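Local structure of Fe-regulated protein B (Neisseria meningitidis, 4AIP) at residues T103-N115 against Q129-P141. The protein is an outer-membrane, TonB-dependent transporter that takes up iron, probably in siderophore-bound form, into Neisseria meningitidis. Sequence-based numbering, arbitrary orientation.
Sequences TSQFLTLRGMGQN and QILYHQGRFIVDP
The CA atoms of the two segments come nearest at Phe106 and Gly135, 4.8 Å apart, inside the plug domain of this TonB-dependent receptor. Segment 103-115 runs into strand 107-109 and folds back at a type I' turn from Leu109 to Met112, whereas 129-141 is an irregular loop with a type I turn at Leu131-Gln134. One backbone hydrogen bond joins them: Gly135 N donates to Thr103 O at 3.0 Å (148° at the hydrogen). Gly135 CA adds a CA-H...O contact to Gln105 O (3.4 Å, 154° at the hydrogen).

The Phe106 ring swings back against the turn, CE1 lying 3.7 Å from Gln134 C, while the carbonyl oxygen of Tyr132 sits at the ring edge. Thr103 CG2, beside its own backbone N and anti to the carbonyl carbon, meets Phe137 CA at 3.9 Å, while OG1 hydrogen-bonds Glu283 OE1, in the loop after strand 278-279. Gln114 and Arg136 run antiparallel alongside one another, Gln114 CB against Arg136 CD at 3.7 Å, with amide and guanidinium planes 64° apart. The guanidinium, whose main polar partner is Asp127, is sandwiched: Gln129 CB, from its own segment, stands 3.5 Å above the plane over the centre of one face, and across the contact Gln114 O lies 3.3 Å above the opposite face, toward its rim.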
loop_
_atom_site.group_PDB
_atom_site.type_symbol
_atom_site.label_atom_id
_atom_site.label_comp_id
_atom_site.label_asym_id
_atom_site.label_seq_id
_atom_site.Cartn_x
_atom_site.Cartn_y
_atom_site.Cartn_z
ATOM N N THR B 103 -14.160 -8.631 -12.788
ATOM C CA THR B 103 -14.143 -9.570 -13.927
ATOM C C THR B 103 -15.002 -10.852 -13.720
ATOM O O THR B 103 -14.849 -11.820 -14.436
ATOM C CB THR B 103 -12.746 -9.929 -14.341
ATOM O OG1 THR B 103 -12.001 -10.315 -13.170
ATOM C CG2 THR B 103 -12.072 -8.770 -15.050
ATOM N N SER B 104 -15.930 -10.826 -12.774
ATOM C CA SER B 104 -17.011 -11.809 -12.779
ATOM C C SER B 104 -17.972 -11.491 -13.919
ATOM O O SER B 104 -18.709 -12.339 -14.376
ATOM C CB SER B 104 -17.819 -11.712 -11.499
ATOM O OG SER B 104 -17.115 -12.185 -10.408
ATOM N N GLN B 105 -17.953 -10.227 -14.317
ATOM C CA GLN B 105 -18.915 -9.701 -15.212
ATOM C C GLN B 105 -18.632 -10.005 -16.699
ATOM O O GLN B 105 -17.505 -9.884 -17.180
ATOM C CB GLN B 105 -18.999 -8.214 -15.000
ATOM C CG GLN B 105 -19.710 -7.827 -13.714
ATOM C CD GLN B 105 -19.645 -6.302 -13.518
ATOM O OE1 GLN B 105 -19.710 -5.559 -14.498
ATOM N NE2 GLN B 105 -19.549 -5.836 -12.267
ATOM N N PHE B 106 -19.670 -10.413 -17.413
ATOM C CA PHE B 106 -19.626 -10.444 -18.876
ATOM C C PHE B 106 -20.451 -9.277 -19.451
ATOM O O PHE B 106 -21.461 -8.863 -18.830
ATOM C CB PHE B 106 -20.207 -11.746 -19.359
ATOM C CG PHE B 106 -19.478 -12.927 -18.859
ATOM C CD1 PHE B 106 -18.363 -13.376 -19.547
ATOM C CD2 PHE B 106 -19.910 -13.607 -17.704
ATOM C CE1 PHE B 106 -17.631 -14.473 -19.093
ATOM C CE2 PHE B 106 -19.216 -14.723 -17.259
ATOM C CZ PHE B 106 -18.043 -15.145 -17.947
ATOM N N LEU B 107 -20.056 -8.757 -20.593
ATOM C CA LEU B 107 -20.866 -7.758 -21.225
ATOM C C LEU B 107 -21.385 -8.328 -22.576
ATOM O O LEU B 107 -20.712 -9.154 -23.255
ATOM C CB LEU B 107 -20.019 -6.499 -21.439
ATOM C CG LEU B 107 -20.710 -5.324 -22.165
ATOM C CD1 LEU B 107 -20.159 -3.986 -21.728
ATOM C CD2 LEU B 107 -20.735 -5.416 -23.761
ATOM N N THR B 108 -22.596 -7.936 -22.939
ATOM C CA THR B 108 -23.155 -8.267 -24.249
ATOM C C THR B 108 -23.712 -7.002 -24.818
ATOM O O THR B 108 -24.231 -6.166 -24.079
ATOM C CB THR B 108 -24.256 -9.318 -24.211
ATOM O OG1 THR B 108 -25.303 -8.813 -23.389
ATOM C CG2 THR B 108 -23.722 -10.571 -23.628
ATOM N N LEU B 109 -23.567 -6.880 -26.142
ATOM C CA LEU B 109 -24.176 -5.821 -26.937
ATOM C C LEU B 109 -24.961 -6.536 -28.073
ATOM O O LEU B 109 -24.420 -7.411 -28.813
ATOM C CB LEU B 109 -23.105 -4.884 -27.483
ATOM C CG LEU B 109 -23.626 -3.680 -28.286
ATOM C CD1 LEU B 109 -24.565 -2.806 -27.496
ATOM C CD2 LEU B 109 -22.452 -2.800 -28.783
ATOM N N ARG B 110 -26.252 -6.195 -28.171
ATOM C CA ARG B 110 -27.253 -6.876 -29.051
ATOM C C ARG B 110 -27.009 -8.333 -28.883
ATOM O O ARG B 110 -26.841 -9.047 -29.876
ATOM C CB ARG B 110 -27.052 -6.492 -30.514
ATOM C CG ARG B 110 -27.188 -5.038 -30.841
ATOM C CD ARG B 110 -27.011 -4.779 -32.326
ATOM N NE ARG B 110 -27.514 -3.439 -32.710
ATOM C CZ ARG B 110 -27.174 -2.809 -33.835
ATOM N NH1 ARG B 110 -26.342 -3.399 -34.730
ATOM N NH2 ARG B 110 -27.660 -1.604 -34.070
ATOM N N GLY B 111 -26.824 -8.780 -27.653
ATOM C CA GLY B 111 -26.697 -10.231 -27.414
ATOM C C GLY B 111 -25.322 -10.853 -27.682
ATOM O O GLY B 111 -25.093 -12.064 -27.398
ATOM N N MET B 112 -24.410 -10.048 -28.221
ATOM C CA MET B 112 -23.090 -10.516 -28.568
ATOM C C MET B 112 -22.064 -10.210 -27.469
ATOM O O MET B 112 -21.980 -9.037 -26.992
ATOM C CB MET B 112 -22.637 -9.864 -29.858
ATOM C CG MET B 112 -23.344 -10.247 -31.181
ATOM S SD MET B 112 -23.422 -12.021 -31.517
ATOM C CE MET B 112 -21.664 -12.412 -31.599
ATOM N N GLY B 113 -21.292 -11.242 -27.070
ATOM C CA GLY B 113 -20.235 -11.120 -26.039
ATOM C C GLY B 113 -18.887 -10.448 -26.358
ATOM O O GLY B 113 -18.628 -10.023 -27.499
ATOM N N GLN B 114 -18.005 -10.371 -25.347
ATOM C CA GLN B 114 -16.699 -9.685 -25.507
ATOM C C GLN B 114 -15.668 -10.452 -26.382
ATOM O O GLN B 114 -14.553 -9.999 -26.613
ATOM C CB GLN B 114 -16.090 -9.311 -24.147
ATOM C CG GLN B 114 -16.963 -8.437 -23.256
ATOM C CD GLN B 114 -16.296 -8.186 -21.932
ATOM O OE1 GLN B 114 -15.379 -7.362 -21.856
ATOM N NE2 GLN B 114 -16.712 -8.914 -20.882
ATOM N N ASN B 115 -16.065 -11.603 -26.888
ATOM C CA ASN B 115 -15.357 -12.237 -27.972
ATOM C C ASN B 115 -15.457 -11.364 -29.250
ATOM O O ASN B 115 -14.577 -11.407 -30.098
ATOM C CB ASN B 115 -15.952 -13.632 -28.177
ATOM C CG ASN B 115 -15.344 -14.373 -29.374
ATOM O OD1 ASN B 115 -14.256 -14.968 -29.293
ATOM N ND2 ASN B 115 -16.073 -14.382 -30.458
ATOM N N GLN B 129 -7.847 -12.789 -23.866
ATOM C CA GLN B 129 -8.413 -12.963 -22.537
ATOM C C GLN B 129 -7.482 -13.736 -21.619
ATOM O O GLN B 129 -6.503 -14.350 -22.066
ATOM C CB GLN B 129 -9.789 -13.630 -22.631
ATOM C CG GLN B 129 -9.706 -15.074 -23.092
ATOM C CD GLN B 129 -11.089 -15.712 -23.263
ATOM O OE1 GLN B 129 -12.051 -15.345 -22.593
ATOM N NE2 GLN B 129 -11.178 -16.677 -24.138
ATOM N N ILE B 130 -7.790 -13.704 -20.334
ATOM C CA ILE B 130 -6.970 -14.346 -19.339
ATOM C C ILE B 130 -7.452 -15.750 -19.161
ATOM O O ILE B 130 -6.663 -16.683 -19.206
ATOM C CB ILE B 130 -7.090 -13.611 -17.997
ATOM C CG1 ILE B 130 -6.467 -12.234 -18.138
ATOM C CG2 ILE B 130 -6.506 -14.468 -16.832
ATOM C CD1 ILE B 130 -6.762 -11.375 -17.027
ATOM N N LEU B 131 -8.762 -15.885 -18.944
ATOM C CA LEU B 131 -9.434 -17.162 -18.691
ATOM C C LEU B 131 -10.887 -16.999 -19.013
ATOM O O LEU B 131 -11.495 -15.977 -18.730
ATOM C CB LEU B 131 -9.295 -17.580 -17.240
ATOM C CG LEU B 131 -9.729 -19.030 -16.974
ATOM C CD1 LEU B 131 -8.765 -20.036 -17.661
ATOM C CD2 LEU B 131 -9.856 -19.321 -15.473
ATOM N N TYR B 132 -11.477 -18.031 -19.590
ATOM C CA TYR B 132 -12.844 -17.903 -20.080
ATOM C C TYR B 132 -13.891 -17.993 -18.939
ATOM O O TYR B 132 -15.060 -17.767 -19.156
ATOM C CB TYR B 132 -13.078 -18.948 -21.155
ATOM C CG TYR B 132 -13.298 -20.306 -20.585
ATOM C CD1 TYR B 132 -12.195 -21.165 -20.283
ATOM C CD2 TYR B 132 -14.610 -20.752 -20.293
ATOM C CE1 TYR B 132 -12.408 -22.441 -19.740
ATOM C CE2 TYR B 132 -14.822 -22.001 -19.760
ATOM C CZ TYR B 132 -13.729 -22.842 -19.490
ATOM O OH TYR B 132 -13.972 -24.087 -18.956
ATOM N N HIS B 133 -13.460 -18.321 -17.726
ATOM C CA HIS B 133 -14.357 -18.387 -16.585
ATOM C C HIS B 133 -14.507 -17.021 -15.935
ATOM O O HIS B 133 -15.072 -16.887 -14.861
ATOM C CB HIS B 133 -13.830 -19.383 -15.583
ATOM C CG HIS B 133 -14.234 -20.796 -15.853
ATOM N ND1 HIS B 133 -15.549 -21.187 -15.971
ATOM C CD2 HIS B 133 -13.498 -21.927 -15.966
ATOM C CE1 HIS B 133 -15.607 -22.489 -16.168
ATOM N NE2 HIS B 133 -14.376 -22.963 -16.159
ATOM N N GLN B 134 -13.980 -16.003 -16.588
ATOM C CA GLN B 134 -14.211 -14.635 -16.169
ATOM C C GLN B 134 -14.357 -13.818 -17.438
ATOM O O GLN B 134 -13.957 -14.255 -18.502
ATOM C CB GLN B 134 -13.025 -14.132 -15.322
ATOM C CG GLN B 134 -11.646 -14.284 -16.006
ATOM C CD GLN B 134 -10.580 -13.880 -15.096
ATOM O OE1 GLN B 134 -10.162 -14.676 -14.255
ATOM N NE2 GLN B 134 -10.134 -12.601 -15.204
ATOM N N GLY B 135 -14.916 -12.627 -17.320
ATOM C CA GLY B 135 -15.037 -11.767 -18.474
ATOM C C GLY B 135 -13.803 -10.925 -18.669
ATOM O O GLY B 135 -12.895 -10.899 -17.864
ATOM N N ARG B 136 -13.780 -10.233 -19.774
ATOM C CA ARG B 136 -12.733 -9.328 -20.033
ATOM C C ARG B 136 -12.996 -8.036 -19.246
ATOM O O ARG B 136 -14.118 -7.696 -18.925
ATOM C CB ARG B 136 -12.600 -9.087 -21.547
ATOM C CG ARG B 136 -12.079 -10.277 -22.351
ATOM C CD ARG B 136 -12.443 -10.113 -23.811
ATOM N NE ARG B 136 -11.726 -11.023 -24.720
ATOM C CZ ARG B 136 -12.098 -12.278 -25.035
ATOM N NH1 ARG B 136 -13.201 -12.825 -24.511
ATOM N NH2 ARG B 136 -11.349 -12.994 -25.859
ATOM N N PHE B 137 -11.891 -7.343 -18.973
ATOM C CA PHE B 137 -11.759 -6.274 -18.025
ATOM C C PHE B 137 -12.559 -5.087 -18.467
ATOM O O PHE B 137 -12.487 -4.644 -19.638
ATOM C CB PHE B 137 -10.285 -5.884 -17.983
ATOM C CG PHE B 137 -9.910 -5.148 -16.766
ATOM C CD1 PHE B 137 -10.160 -3.792 -16.657
ATOM C CD2 PHE B 137 -9.335 -5.811 -15.704
ATOM C CE1 PHE B 137 -9.866 -3.125 -15.494
ATOM C CE2 PHE B 137 -9.003 -5.136 -14.526
ATOM C CZ PHE B 137 -9.258 -3.807 -14.434
ATOM N N ILE B 138 -13.330 -4.567 -17.531
ATOM C CA ILE B 138 -14.129 -3.400 -17.823
ATOM C C ILE B 138 -13.589 -2.250 -17.029
ATOM O O ILE B 138 -13.426 -2.329 -15.809
ATOM C CB ILE B 138 -15.617 -3.643 -17.565
ATOM C CG1 ILE B 138 -16.036 -4.889 -18.345
ATOM C CG2 ILE B 138 -16.464 -2.355 -17.962
ATOM C CD1 ILE B 138 -17.436 -5.471 -17.984
ATOM N N VAL B 139 -13.310 -1.184 -17.772
ATOM C CA VAL B 139 -12.629 -0.025 -17.266
ATOM C C VAL B 139 -13.510 0.576 -16.156
ATOM O O VAL B 139 -14.687 0.408 -16.155
ATOM C CB VAL B 139 -12.422 0.954 -18.422
ATOM C CG1 VAL B 139 -13.785 1.386 -18.940
ATOM C CG2 VAL B 139 -11.558 2.141 -17.989
ATOM N N ASP B 140 -12.864 1.291 -15.258
ATOM C CA ASP B 140 -13.432 1.999 -14.146
ATOM C C ASP B 140 -13.895 3.371 -14.661
ATOM O O ASP B 140 -13.089 4.118 -15.199
ATOM C CB ASP B 140 -12.269 2.196 -13.181
ATOM C CG ASP B 140 -12.666 2.778 -11.835
ATOM O OD1 ASP B 140 -13.565 3.683 -11.707
ATOM O OD2 ASP B 140 -12.017 2.316 -10.849
ATOM N N PRO B 141 -15.159 3.740 -14.431
ATOM C CA PRO B 141 -15.685 4.986 -15.005
ATOM C C PRO B 141 -15.099 6.194 -14.315
ATOM O O PRO B 141 -15.239 7.351 -14.791
ATOM C CB PRO B 141 -17.200 4.908 -14.712
ATOM C CG PRO B 141 -17.322 3.926 -13.556
ATOM C CD PRO B 141 -16.198 2.921 -13.790
#